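Long-range contacts in putative exported protein (Bacteroides fragilis, PDB 4RAA), which is of unknown function but folds as a six-bladed beta-propeller of the YWTD superfamily and is probably exported across the inner membrane, perhaps as a lipoprotein: residues 254-259 / 269-274; 181-186 / 199-204; 84-89 / 112-117. All coordinates share one frame; numbering follows the deposited sequence.

Contact 1: 254-259 / 269-274; sequences ISYYCV and CYMKNK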
ATOM      1  N   ILE A 254      -8.513   9.032  38.587  1.00 40.66           N
ATOM      2  CA  ILE A 254      -9.298   8.384  37.531  1.00 38.66           C
ATOM      3  C   ILE A 254      -8.390   7.371  36.826  1.00 38.53           C
ATOM      4  O   ILE A 254      -7.442   7.747  36.132  1.00 38.91           O
ATOM      5  CB  ILE A 254      -9.902   9.380  36.513  1.00 37.07           C
ATOM      6  CG1 ILE A 254     -10.972  10.236  37.204  1.00 37.68           C
ATOM      7  CG2 ILE A 254     -10.528   8.642  35.324  1.00 35.35           C
ATOM      8  CD1 ILE A 254     -11.426  11.455  36.423  1.00 37.30           C
ATOM      9  N   SER A 255      -8.726   6.095  36.999  1.00 38.45           N
ATOM     10  CA  SER A 255      -7.979   4.958  36.443  1.00 37.89           C
ATOM     11  C   SER A 255      -8.042   4.844  34.911  1.00 36.10           C
ATOM     12  O   SER A 255      -7.025   4.645  34.264  1.00 36.19           O
ATOM     13  CB  SER A 255      -8.481   3.653  37.097  1.00 37.90           C
ATOM     14  OG  SER A 255      -8.087   2.525  36.357  1.00 38.57           O
ATOM     15  N   TYR A 256      -9.257   4.941  34.378  1.00 34.96           N
ATOM     16  CA  TYR A 256      -9.586   4.809  32.951  1.00 33.39           C
ATOM     17  C   TYR A 256     -10.792   5.696  32.665  1.00 32.53           C
ATOM     18  O   TYR A 256     -11.553   5.984  33.582  1.00 32.72           O
ATOM     19  CB  TYR A 256      -9.950   3.337  32.671  1.00 33.09           C
ATOM     20  CG  TYR A 256     -10.690   2.988  31.365  1.00 32.77           C
ATOM     21  CD1 TYR A 256     -12.085   3.124  31.246  1.00 32.34           C
ATOM     22  CD2 TYR A 256     -10.002   2.448  30.270  1.00 33.21           C
ATOM     23  CE1 TYR A 256     -12.751   2.779  30.065  1.00 31.69           C
ATOM     24  CE2 TYR A 256     -10.661   2.099  29.085  1.00 32.27           C
ATOM     25  CZ  TYR A 256     -12.030   2.259  28.992  1.00 31.80           C
ATOM     26  OH  TYR A 256     -12.651   1.907  27.820  1.00 31.63           O
ATOM     27  N   TYR A 257     -10.947   6.152  31.420  1.00 31.41           N
ATOM     28  CA  TYR A 257     -12.171   6.864  31.011  1.00 30.80           C
ATOM     29  C   TYR A 257     -12.351   6.817  29.505  1.00 29.93           C
ATOM     30  O   TYR A 257     -11.375   7.013  28.786  1.00 30.02           O
ATOM     31  CB  TYR A 257     -12.235   8.324  31.528  1.00 31.35           C
ATOM     32  CG  TYR A 257     -11.554   9.393  30.682  1.00 31.09           C
ATOM     33  CD1 TYR A 257     -10.178   9.650  30.798  1.00 31.40           C
ATOM     34  CD2 TYR A 257     -12.298  10.161  29.764  1.00 30.58           C
ATOM     35  CE1 TYR A 257      -9.566  10.635  30.014  1.00 31.54           C
ATOM     36  CE2 TYR A 257     -11.697  11.149  28.983  1.00 30.54           C
ATOM     37  CZ  TYR A 257     -10.335  11.384  29.113  1.00 30.73           C
ATOM     38  OH  TYR A 257      -9.757  12.349  28.360  1.00 30.21           O
ATOM     39  N   CYS A 258     -13.573   6.508  29.050  1.00 29.62           N
ATOM     40  CA  CYS A 258     -13.898   6.494  27.616  0.50 29.26           C
ATOM     41  C   CYS A 258     -15.059   7.459  27.388  1.00 29.68           C
ATOM     42  O   CYS A 258     -15.856   7.693  28.287  1.00 31.31           O
ATOM     43  CB  CYS A 258     -14.221   5.078  27.118  0.50 28.53           C
ATOM     44  SG  CYS A 258     -15.851   4.436  27.535  0.50 28.49           S
ATOM     45  N   VAL A 259     -15.129   8.032  26.192  1.00 29.79           N
ATOM     46  CA  VAL A 259     -16.179   8.992  25.833  1.00 30.52           C
ATOM     47  C   VAL A 259     -16.827   8.601  24.504  1.00 30.34           C
ATOM     48  O   VAL A 259     -16.129   8.226  23.537  1.00 29.67           O
ATOM     49  CB  VAL A 259     -15.647  10.450  25.678  1.00 31.24           C
ATOM     50  CG1 VAL A 259     -16.791  11.420  25.354  1.00 31.76           C
ATOM     51  CG2 VAL A 259     -14.901  10.911  26.929  1.00 31.98           C
ATOM     52  N   CYS A 269     -17.846   6.873  30.485  1.00 37.46           N
ATOM     53  CA  CYS A 269     -17.574   5.758  31.402  1.00 40.05           C
ATOM     54  C   CYS A 269     -16.186   5.987  31.938  1.00 38.50           C
ATOM     55  O   CYS A 269     -15.325   6.468  31.204  1.00 39.16           O
ATOM     56  CB  CYS A 269     -17.631   4.404  30.722  1.00 42.66           C
ATOM     57  SG  CYS A 269     -19.265   4.038  30.088  1.00 50.84           S
ATOM     58  N   TYR A 270     -15.986   5.672  33.213  1.00 37.55           N
ATOM     59  CA  TYR A 270     -14.687   5.813  33.864  1.00 37.69           C
ATOM     60  C   TYR A 270     -14.529   4.899  35.088  1.00 39.58           C
ATOM     61  O   TYR A 270     -15.494   4.277  35.526  1.00 39.13           O
ATOM     62  CB  TYR A 270     -14.419   7.287  34.224  1.00 37.23           C
ATOM     63  CG  TYR A 270     -15.362   7.905  35.231  1.00 36.91           C
ATOM     64  CD1 TYR A 270     -16.558   8.504  34.831  1.00 36.35           C
ATOM     65  CD2 TYR A 270     -15.045   7.919  36.597  1.00 38.13           C
ATOM     66  CE1 TYR A 270     -17.427   9.079  35.765  1.00 37.02           C
ATOM     67  CE2 TYR A 270     -15.904   8.496  37.541  1.00 38.50           C
ATOM     68  CZ  TYR A 270     -17.088   9.083  37.120  1.00 37.46           C
ATOM     69  OH  TYR A 270     -17.923   9.649  38.045  1.00 37.04           O
HETATM   70  N   MSE A 271     -13.304   4.826  35.609  1.00 42.29           N
HETATM   71  CA  MSE A 271     -12.973   4.007  36.776  1.00 46.13           C
HETATM   72  C   MSE A 271     -12.340   4.840  37.858  1.00 47.34           C
HETATM   73  O   MSE A 271     -11.569   5.764  37.572  1.00 44.97           O
HETATM   74  CB  MSE A 271     -12.063   2.898  36.304  1.00 51.05           C
HETATM   75  CG  MSE A 271     -12.829   1.895  35.440  1.00 56.80           C
HETATM   76 SE   MSE A 271     -12.313   0.097  36.034  0.75 70.07          SE
HETATM   77  CE  MSE A 271     -12.033  -0.576  34.192  1.00 66.13           C
ATOM     78  N   LYS A 272     -12.675   4.512  39.109  1.00 48.37           N
ATOM     79  CA  LYS A 272     -12.211   5.248  40.290  1.00 52.04           C
ATOM     80  C   LYS A 272     -12.355   4.350  41.508  1.00 52.94           C
ATOM     81  O   LYS A 272     -13.411   3.736  41.683  1.00 52.42           O
ATOM     82  CB  LYS A 272     -13.069   6.509  40.490  1.00 54.84           C
ATOM     83  CG  LYS A 272     -12.613   7.449  41.611  1.00 58.41           C
ATOM     84  CD  LYS A 272     -13.664   8.489  42.003  1.00 60.31           C
ATOM     85  CE  LYS A 272     -14.851   7.914  42.769  1.00 61.13           C
ATOM     86  NZ  LYS A 272     -15.728   8.993  43.304  1.00 61.33           N
ATOM     87  N   ASN A 273     -11.319   4.293  42.347  1.00 54.83           N
ATOM     88  CA  ASN A 273     -11.313   3.435  43.538  1.00 61.10           C
ATOM     89  C   ASN A 273     -11.753   1.987  43.200  1.00 60.13           C
ATOM     90  O   ASN A 273     -12.540   1.382  43.932  1.00 65.35           O
ATOM     91  CB  ASN A 273     -12.220   4.033  44.645  1.00 66.61           C
ATOM     92  CG  ASN A 273     -11.797   5.428  45.100  1.00 69.82           C
ATOM     93  OD1 ASN A 273     -12.565   6.383  44.977  1.00 65.39           O
ATOM     94  ND2 ASN A 273     -10.590   5.547  45.655  1.00 72.24           N
ATOM     95  N   LYS A 274     -11.270   1.466  42.066  1.00 55.56           N
ATOM     96  CA  LYS A 274     -11.592   0.116  41.564  1.00 53.58           C
ATOM     97  C   LYS A 274     -13.077  -0.140  41.170  1.00 52.03           C
ATOM     98  O   LYS A 274     -13.457  -1.307  41.009  1.00 49.54           O
ATOM     99  CB  LYS A 274     -11.145  -0.964  42.573  1.00 56.42           C
ATOM    100  CG  LYS A 274      -9.801  -0.723  43.253  1.00 59.57           C
ATOM    101  CD  LYS A 274      -9.323  -1.945  44.016  1.00 61.48           C
ATOM    102  CE  LYS A 274      -7.881  -1.779  44.459  1.00 63.85           C
ATOM    103  NZ  LYS A 274      -7.329  -3.031  45.049  1.00 67.49           N
TER

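Contact 2: 181-186 / 199-204; sequences YTTGPS and YTPFDL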
ATOM      1  N   TYR A 181       3.302   1.098  28.262  1.00 41.77           N
ATOM      2  CA  TYR A 181       2.016   0.745  28.865  1.00 41.94           C
ATOM      3  C   TYR A 181       0.999   1.888  28.700  1.00 43.65           C
ATOM      4  O   TYR A 181       1.263   3.006  29.140  1.00 45.53           O
ATOM      5  CB  TYR A 181       2.231   0.402  30.346  1.00 41.56           C
ATOM      6  CG  TYR A 181       3.225  -0.731  30.555  1.00 41.97           C
ATOM      7  CD1 TYR A 181       2.809  -2.067  30.494  1.00 41.09           C
ATOM      8  CD2 TYR A 181       4.586  -0.479  30.801  1.00 42.73           C
ATOM      9  CE1 TYR A 181       3.704  -3.122  30.667  1.00 41.45           C
ATOM     10  CE2 TYR A 181       5.494  -1.536  30.988  1.00 43.44           C
ATOM     11  CZ  TYR A 181       5.049  -2.855  30.920  1.00 42.65           C
ATOM     12  OH  TYR A 181       5.920  -3.907  31.089  1.00 43.03           O
ATOM     13  N   THR A 182      -0.135   1.587  28.052  1.00 45.80           N
ATOM     14  CA  THR A 182      -1.260   2.517  27.805  1.00 48.00           C
ATOM     15  C   THR A 182      -2.399   2.169  28.744  1.00 49.82           C
ATOM     16  O   THR A 182      -2.643   0.992  28.983  1.00 51.46           O
ATOM     17  CB  THR A 182      -1.821   2.346  26.382  1.00 48.02           C
ATOM     18  OG1 THR A 182      -0.746   2.349  25.441  1.00 50.13           O
ATOM     19  CG2 THR A 182      -2.843   3.461  26.035  1.00 50.88           C
ATOM     20  N   THR A 183      -3.148   3.170  29.203  1.00 53.14           N
ATOM     21  CA  THR A 183      -4.238   2.935  30.166  1.00 57.02           C
ATOM     22  C   THR A 183      -5.655   3.129  29.640  1.00 54.90           C
ATOM     23  O   THR A 183      -6.545   2.386  30.051  1.00 57.64           O
ATOM     24  CB  THR A 183      -4.066   3.760  31.465  1.00 63.28           C
ATOM     25  OG1 THR A 183      -5.050   3.339  32.426  1.00 72.89           O
ATOM     26  CG2 THR A 183      -4.180   5.286  31.237  1.00 60.77           C
ATOM     27  N   GLY A 184      -5.866   4.118  28.770  1.00 50.55           N
ATOM     28  CA  GLY A 184      -7.203   4.449  28.253  1.00 48.43           C
ATOM     29  C   GLY A 184      -7.809   3.432  27.296  1.00 46.72           C
ATOM     30  O   GLY A 184      -7.306   2.313  27.192  1.00 48.73           O
ATOM     31  N   PRO A 185      -8.904   3.800  26.591  1.00 43.67           N
ATOM     32  CA  PRO A 185      -9.522   2.868  25.628  1.00 41.65           C
ATOM     33  C   PRO A 185      -8.666   2.716  24.384  1.00 40.41           C
ATOM     34  O   PRO A 185      -7.782   3.544  24.140  1.00 41.17           O
ATOM     35  CB  PRO A 185     -10.835   3.550  25.268  1.00 40.48           C
ATOM     36  CG  PRO A 185     -10.532   4.997  25.416  1.00 41.42           C
ATOM     37  CD  PRO A 185      -9.590   5.102  26.583  1.00 41.68           C
ATOM     38  N   SER A 186      -8.925   1.660  23.620  1.00 40.94           N
ATOM     39  CA  SER A 186      -8.179   1.381  22.378  1.00 41.28           C
ATOM     40  C   SER A 186      -8.585   2.328  21.242  1.00 39.02           C
ATOM     41  O   SER A 186      -7.743   2.707  20.434  1.00 40.47           O
ATOM     42  CB  SER A 186      -8.365  -0.073  21.953  1.00 40.44           C
ATOM     43  OG  SER A 186      -9.733  -0.348  21.781  1.00 39.50           O
ATOM     44  N   TYR A 199      -8.925  12.367  22.163  1.00 30.90           N
ATOM     45  CA  TYR A 199      -8.598  12.572  23.585  1.00 31.95           C
ATOM     46  C   TYR A 199      -7.583  11.569  24.132  1.00 32.78           C
ATOM     47  O   TYR A 199      -7.427  10.475  23.582  1.00 32.74           O
ATOM     48  CB  TYR A 199      -9.867  12.557  24.441  1.00 32.04           C
ATOM     49  CG  TYR A 199     -10.649  11.267  24.399  1.00 31.31           C
ATOM     50  CD1 TYR A 199     -11.612  11.036  23.416  1.00 30.73           C
ATOM     51  CD2 TYR A 199     -10.437  10.272  25.359  1.00 32.11           C
ATOM     52  CE1 TYR A 199     -12.332   9.842  23.385  1.00 30.78           C
ATOM     53  CE2 TYR A 199     -11.148   9.072  25.340  1.00 31.28           C
ATOM     54  CZ  TYR A 199     -12.096   8.863  24.356  1.00 30.67           C
ATOM     55  OH  TYR A 199     -12.788   7.685  24.355  1.00 30.26           O
ATOM     56  N   THR A 200      -6.937  11.950  25.239  1.00 34.60           N
ATOM     57  CA  THR A 200      -5.866  11.165  25.871  1.00 34.86           C
ATOM     58  C   THR A 200      -6.219  10.760  27.301  1.00 36.20           C
ATOM     59  O   THR A 200      -7.092  11.380  27.916  1.00 37.19           O
ATOM     60  CB  THR A 200      -4.551  11.961  25.884  1.00 35.62           C
ATOM     61  OG1 THR A 200      -4.696  13.123  26.698  1.00 36.35           O
ATOM     62  CG2 THR A 200      -4.152  12.375  24.472  1.00 35.35           C
ATOM     63  N   PRO A 201      -5.529   9.732  27.846  1.00 37.10           N
ATOM     64  CA  PRO A 201      -5.899   9.302  29.203  1.00 37.50           C
ATOM     65  C   PRO A 201      -5.575  10.245  30.354  1.00 38.59           C
ATOM     66  O   PRO A 201      -6.179  10.060  31.412  1.00 40.65           O
ATOM     67  CB  PRO A 201      -5.143   7.970  29.387  1.00 37.72           C
ATOM     68  CG  PRO A 201      -4.489   7.670  28.080  1.00 37.43           C
ATOM     69  CD  PRO A 201      -4.378   8.960  27.339  1.00 36.97           C
ATOM     70  N   PHE A 202      -4.674  11.224  30.163  1.00 38.23           N
ATOM     71  CA  PHE A 202      -4.229  12.130  31.254  1.00 38.55           C
ATOM     72  C   PHE A 202      -4.511  13.605  30.974  1.00 37.76           C
ATOM     73  O   PHE A 202      -3.743  14.488  31.373  1.00 38.75           O
ATOM     74  CB  PHE A 202      -2.735  11.902  31.554  1.00 39.57           C
ATOM     75  CG  PHE A 202      -2.349  10.449  31.601  1.00 39.42           C
ATOM     76  CD1 PHE A 202      -2.966   9.590  32.498  1.00 39.85           C
ATOM     77  CD2 PHE A 202      -1.383   9.930  30.738  1.00 39.40           C
ATOM     78  CE1 PHE A 202      -2.633   8.236  32.541  1.00 40.11           C
ATOM     79  CE2 PHE A 202      -1.044   8.581  30.776  1.00 39.12           C
ATOM     80  CZ  PHE A 202      -1.669   7.731  31.679  1.00 39.43           C
ATOM     81  N   ASP A 203      -5.645  13.859  30.327  1.00 36.18           N
ATOM     82  CA  ASP A 203      -6.090  15.215  29.976  1.00 36.07           C
ATOM     83  C   ASP A 203      -7.605  15.166  29.737  1.00 34.65           C
ATOM     84  O   ASP A 203      -8.052  14.739  28.666  1.00 33.60           O
ATOM     85  CB  ASP A 203      -5.321  15.715  28.733  1.00 35.71           C
ATOM     86  CG  ASP A 203      -5.741  17.105  28.263  1.00 35.65           C
ATOM     87  OD1 ASP A 203      -6.531  17.797  28.930  1.00 35.50           O
ATOM     88  OD2 ASP A 203      -5.264  17.501  27.184  1.00 35.82           O
ATOM     89  N   LEU A 204      -8.381  15.615  30.726  1.00 34.59           N
ATOM     90  CA  LEU A 204      -9.850  15.613  30.651  1.00 33.83           C
ATOM     91  C   LEU A 204     -10.345  16.710  29.718  1.00 34.06           C
ATOM     92  O   LEU A 204     -10.981  17.679  30.143  1.00 34.86           O
ATOM     93  CB  LEU A 204     -10.470  15.759  32.044  1.00 34.28           C
ATOM     94  CG  LEU A 204     -10.218  14.596  32.995  1.00 34.40           C
ATOM     95  CD1 LEU A 204     -10.672  14.969  34.403  1.00 35.45           C
ATOM     96  CD2 LEU A 204     -10.899  13.316  32.505  1.00 33.22           C
TER

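Contact 3: 84-89 / 112-117; sequences GEYILL and LYYNAT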
ATOM      1  N   GLY A  84      -5.511 -10.336   2.395  1.00 37.51           N
ATOM      2  CA  GLY A  84      -6.945 -10.177   2.664  1.00 37.77           C
ATOM      3  C   GLY A  84      -7.450 -10.855   3.940  1.00 37.62           C
ATOM      4  O   GLY A  84      -8.639 -10.746   4.255  1.00 35.63           O
ATOM      5  N   GLU A  85      -6.548 -11.525   4.670  1.00 38.89           N
ATOM      6  CA  GLU A  85      -6.851 -12.236   5.908  1.00 39.69           C
ATOM      7  C   GLU A  85      -6.179 -11.498   7.072  1.00 38.72           C
ATOM      8  O   GLU A  85      -5.164 -10.826   6.873  1.00 40.91           O
ATOM      9  CB  GLU A  85      -6.358 -13.680   5.810  1.00 42.32           C
ATOM     10  CG  GLU A  85      -6.909 -14.467   4.619  1.00 43.90           C
ATOM     11  CD  GLU A  85      -6.286 -15.847   4.429  1.00 44.59           C
ATOM     12  OE1 GLU A  85      -5.299 -16.198   5.104  1.00 42.92           O
ATOM     13  OE2 GLU A  85      -6.779 -16.587   3.554  1.00 47.38           O
ATOM     14  N   TYR A  86      -6.725 -11.655   8.280  1.00 37.14           N
ATOM     15  CA  TYR A  86      -6.253 -10.937   9.491  1.00 36.15           C
ATOM     16  C   TYR A  86      -6.123 -11.782  10.767  1.00 36.42           C
ATOM     17  O   TYR A  86      -6.792 -12.794  10.892  1.00 38.31           O
ATOM     18  CB  TYR A  86      -7.171  -9.735   9.777  1.00 35.05           C
ATOM     19  CG  TYR A  86      -8.681  -9.985   9.653  1.00 34.66           C
ATOM     20  CD1 TYR A  86      -9.366 -10.825  10.546  1.00 34.39           C
ATOM     21  CD2 TYR A  86      -9.435  -9.357   8.648  1.00 34.50           C
ATOM     22  CE1 TYR A  86     -10.736 -11.050  10.416  1.00 33.98           C
ATOM     23  CE2 TYR A  86     -10.809  -9.576   8.527  1.00 34.54           C
ATOM     24  CZ  TYR A  86     -11.455 -10.430   9.424  1.00 34.14           C
ATOM     25  OH  TYR A  86     -12.806 -10.691   9.354  1.00 33.55           O
ATOM     26  N   ILE A  87      -5.276 -11.340  11.707  1.00 36.17           N
ATOM     27  CA  ILE A  87      -5.057 -12.030  13.005  1.00 37.71           C
ATOM     28  C   ILE A  87      -5.651 -11.252  14.173  1.00 36.18           C
ATOM     29  O   ILE A  87      -6.344 -11.851  14.994  1.00 38.58           O
ATOM     30  CB  ILE A  87      -3.553 -12.372  13.277  1.00 39.84           C
ATOM     31  CG1 ILE A  87      -3.157 -13.706  12.623  1.00 42.64           C
ATOM     32  CG2 ILE A  87      -3.243 -12.602  14.762  1.00 39.85           C
ATOM     33  CD1 ILE A  87      -3.341 -13.780  11.130  1.00 44.28           C
ATOM     34  N   LEU A  88      -5.344  -9.959  14.274  1.00 34.28           N
ATOM     35  CA  LEU A  88      -5.802  -9.138  15.403  1.00 33.84           C
ATOM     36  C   LEU A  88      -6.160  -7.690  15.016  1.00 33.06           C
ATOM     37  O   LEU A  88      -5.297  -6.809  14.925  1.00 32.59           O
ATOM     38  CB  LEU A  88      -4.761  -9.158  16.535  1.00 35.05           C
ATOM     39  CG  LEU A  88      -5.244  -8.650  17.910  1.00 35.13           C
ATOM     40  CD1 LEU A  88      -6.218  -9.634  18.559  1.00 35.25           C
ATOM     41  CD2 LEU A  88      -4.058  -8.398  18.828  1.00 35.80           C
ATOM     42  N   LEU A  89      -7.457  -7.477  14.813  1.00 32.27           N
ATOM     43  CA  LEU A  89      -8.032  -6.187  14.479  1.00 30.69           C
ATOM     44  C   LEU A  89      -8.250  -5.330  15.722  1.00 30.27           C
ATOM     45  O   LEU A  89      -8.825  -5.792  16.698  1.00 31.64           O
ATOM     46  CB  LEU A  89      -9.368  -6.371  13.731  1.00 30.47           C
ATOM     47  CG  LEU A  89      -9.342  -6.433  12.200  1.00 30.36           C
ATOM     48  CD1 LEU A  89      -8.149  -7.179  11.658  1.00 30.84           C
ATOM     49  CD2 LEU A  89     -10.652  -6.999  11.656  1.00 30.35           C
ATOM     50  N   LEU A 112      -6.101  -3.482   5.787  1.00 32.56           N
ATOM     51  CA  LEU A 112      -6.798  -4.241   4.734  1.00 32.61           C
ATOM     52  C   LEU A 112      -8.012  -3.451   4.279  1.00 32.62           C
ATOM     53  O   LEU A 112      -8.818  -3.028   5.115  1.00 32.14           O
ATOM     54  CB  LEU A 112      -7.195  -5.639   5.202  1.00 32.39           C
ATOM     55  CG  LEU A 112      -6.017  -6.460   5.757  1.00 32.33           C
ATOM     56  CD1 LEU A 112      -5.925  -6.353   7.280  1.00 31.49           C
ATOM     57  CD2 LEU A 112      -6.125  -7.920   5.357  1.00 33.05           C
ATOM     58  N   TYR A 113      -8.117  -3.252   2.959  1.00 32.64           N
ATOM     59  CA  TYR A 113      -9.198  -2.506   2.330  1.00 32.36           C
ATOM     60  C   TYR A 113     -10.166  -3.487   1.679  1.00 32.51           C
ATOM     61  O   TYR A 113      -9.757  -4.328   0.889  1.00 32.78           O
ATOM     62  CB  TYR A 113      -8.646  -1.527   1.283  1.00 33.28           C
ATOM     63  CG  TYR A 113      -7.758  -0.457   1.887  1.00 32.58           C
ATOM     64  CD1 TYR A 113      -6.430  -0.735   2.249  1.00 32.31           C
ATOM     65  CD2 TYR A 113      -8.244   0.836   2.113  1.00 32.17           C
ATOM     66  CE1 TYR A 113      -5.622   0.248   2.818  1.00 32.00           C
ATOM     67  CE2 TYR A 113      -7.450   1.826   2.687  1.00 31.59           C
ATOM     68  CZ  TYR A 113      -6.139   1.531   3.038  1.00 31.47           C
ATOM     69  OH  TYR A 113      -5.342   2.493   3.602  1.00 30.75           O
ATOM     70  N   TYR A 114     -11.437  -3.381   2.061  1.00 32.40           N
ATOM     71  CA  TYR A 114     -12.537  -4.164   1.512  1.00 32.99           C
ATOM     72  C   TYR A 114     -13.542  -3.205   0.870  1.00 34.23           C
ATOM     73  O   TYR A 114     -13.551  -2.011   1.176  1.00 33.71           O
ATOM     74  CB  TYR A 114     -13.216  -4.973   2.615  1.00 32.03           C
ATOM     75  CG  TYR A 114     -12.306  -5.950   3.326  1.00 31.01           C
ATOM     76  CD1 TYR A 114     -12.133  -7.254   2.854  1.00 31.46           C
ATOM     77  CD2 TYR A 114     -11.625  -5.579   4.486  1.00 29.95           C
ATOM     78  CE1 TYR A 114     -11.302  -8.163   3.517  1.00 30.81           C
ATOM     79  CE2 TYR A 114     -10.793  -6.480   5.158  1.00 29.26           C
ATOM     80  CZ  TYR A 114     -10.636  -7.764   4.671  1.00 29.69           C
ATOM     81  OH  TYR A 114      -9.813  -8.625   5.335  1.00 29.27           O
ATOM     82  N   ASN A 115     -14.382  -3.739  -0.017  1.00 36.33           N
ATOM     83  CA  ASN A 115     -15.423  -2.961  -0.725  1.00 37.55           C
ATOM     84  C   ASN A 115     -16.547  -2.618   0.251  1.00 37.12           C
ATOM     85  O   ASN A 115     -17.039  -3.506   0.958  1.00 36.93           O
ATOM     86  CB  ASN A 115     -15.988  -3.788  -1.892  1.00 39.48           C
ATOM     87  CG  ASN A 115     -16.844  -2.977  -2.844  1.00 40.84           C
ATOM     88  OD1 ASN A 115     -17.962  -2.608  -2.515  1.00 41.26           O
ATOM     89  ND2 ASN A 115     -16.344  -2.756  -4.056  1.00 41.70           N
ATOM     90  N   ALA A 116     -16.958  -1.349   0.281  1.00 36.91           N
ATOM     91  CA  ALA A 116     -18.039  -0.901   1.175  1.00 36.70           C
ATOM     92  C   ALA A 116     -19.415  -1.427   0.775  1.00 38.06           C
ATOM     93  O   ALA A 116     -20.283  -1.546   1.632  1.00 37.90           O
ATOM     94  CB  ALA A 116     -18.071   0.617   1.261  1.00 37.01           C
ATOM     95  N   THR A 117     -19.599  -1.741  -0.513  1.00 39.81           N
ATOM     96  CA  THR A 117     -20.865  -2.249  -1.065  1.00 41.56           C
ATOM     97  C   THR A 117     -20.967  -3.784  -0.972  1.00 41.88           C
ATOM     98  O   THR A 117     -21.851  -4.278  -0.275  1.00 42.01           O
ATOM     99  CB  THR A 117     -21.058  -1.782  -2.538  1.00 43.44           C
ATOM    100  OG1 THR A 117     -20.830  -0.372  -2.622  1.00 43.34           O
ATOM    101  CG2 THR A 117     -22.458  -2.111  -3.082  1.00 45.23           C
TER

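Contact 1: 254-259 / 269-274
M271, a selenomethionine, is held by its backbone against both S255 and Y256, so that two residues of one strand stand opposite one of the other. This is a beta bulge in the hairpin of strands 254-261 and 265-272, which forms one side of a four-stranded antiparallel propeller blade. S255 N donates to M271 O at 2.9 Å, and M271 N donates to Y256 O, also at 2.9 Å. The extra residue is taken up by the helical backbone of S255 (psi -48°). Past the bulge C258 pairs with C269: C258 N binds C269 O at 2.8 Å, and C269 N returns only a weak bond to C258 O. C269 O also receives the CA-H of Y257, its CA lying 3.2 Å away. Outside these bonds the two faces of the hairpin differ. Y256, C258, C269 and M271 lie on one of them, where Y256 CB and M271 CB pack 4.2 Å apart and CG of M271 comes obliquely to the Y256 ring. S255, pointing at the partner strand, brings its CB to 3.7 Å from M271 CB. The other face carries I254, Y257 and Y270. The tyrosines meet at their roots, CB of Y257 against CB of Y270 at 3.6 Å, and each has CG between its backbone N and carbonyl carbon (chi1 86° and 64°). Their rings then lead out of the contact, the Y257 hydroxyl to T200 O, with D203 O also close, that of Y270 to OD1 of N290. On this same face the branch methyl CG2 of I254, anti to its own N, lies 4.3 Å from Y270 CB.

Contact 2: 181-186 / 199-204
The F202 ring receives the methyl of T183 obliquely, CG2 lying 3.5 Å from CZ and nearly as close to CE1, while P201 CB of its own segment sits 4.0 Å above the centre of one face of that F202 ring. A second flat group, the Y199 ring, meets P185 at its phenol end: CG of P185 comes obliquely, 3.7 Å from Y199 OH. Between the two rings T183 and P201 slide past each other in opposite senses, with T183 CG2 3.4 Å from P201 CB. G184 continues this line, its backbone N being 3.9 Å from P201 CG. T183 turns its methyl to the apolar pair because OG1 stands anti to N (chi1 -172°), from where the hydroxyl bonds to S255 O. P201 and F202 are the two middle residues of a type I turn from T200 to D203, which links strands 195-200 and 203-210. Loop 181-186 meets this turn through van der Waals contacts alone. L245 and L248 of helix 245-250 touch T183, and strand 254-261 runs along the contact, from S255 at T183 to the far end, where V259 N bonds to Y199 OH and P185 rests on Y256 and C258.

Contact 3: 84-89 / 112-117
Y114 extends from strand 110-115 to the start of segment 84-89, where it meets G84 and Y86. From CB, the torsion that sets CG anti to the carbonyl carbon (chi1 -60°) sends the ring across. CE1 comes within 3.8 Å of G84 O, and CZ slightly nearer, the oxygen lying at the ring edge, near its plane. At the tip, OH donates to G84 O at 2.7 Å, standing well above that carbonyl's plane (51° out of it). The same OH touches the edge of the Y86 ring, 3.4 Å from CD2, so the hydroxyl meets both a backbone oxygen and an aromatic edge. L89 CD2 lies 3.9 Å above the centre of one face of the Y86 ring, and the Y86 hydroxyl is hydrogen-bonded to I76 O and L63 N. L112 also points toward segment 84-89, its CD2 3.4 Å from E85 O and 3.5 Å from G84 C. The contact thereby joins the entry to strand 85-94, which leads in from strand 72-79, to strand 110-115, two strands on within 85-126, an arrangement consistent with a four-stranded propeller blade.

Going from the N terminus, contact 3 comes first, closing the excursion from 84-89 through strand 100-105 to 112-117. Contact 2 follows, returning from the loop 181-186 by way of strands 189-192 and 195-200. Contact 1 is last and closes a short hairpin. The three loops run in series; none encloses or crosses another. Contacts 1 and 2 nevertheless abut, about 10 Å apart between centres, with P185 CD 3.4 Å from Y257 O, so they join the sheet of strands 195-200 and 203-210 to the sheet begun by 254-261. Contact 3 belongs to a separate sheet, on the opposite side of the chain's centre from contact 1 and about 32 Å from it between centres.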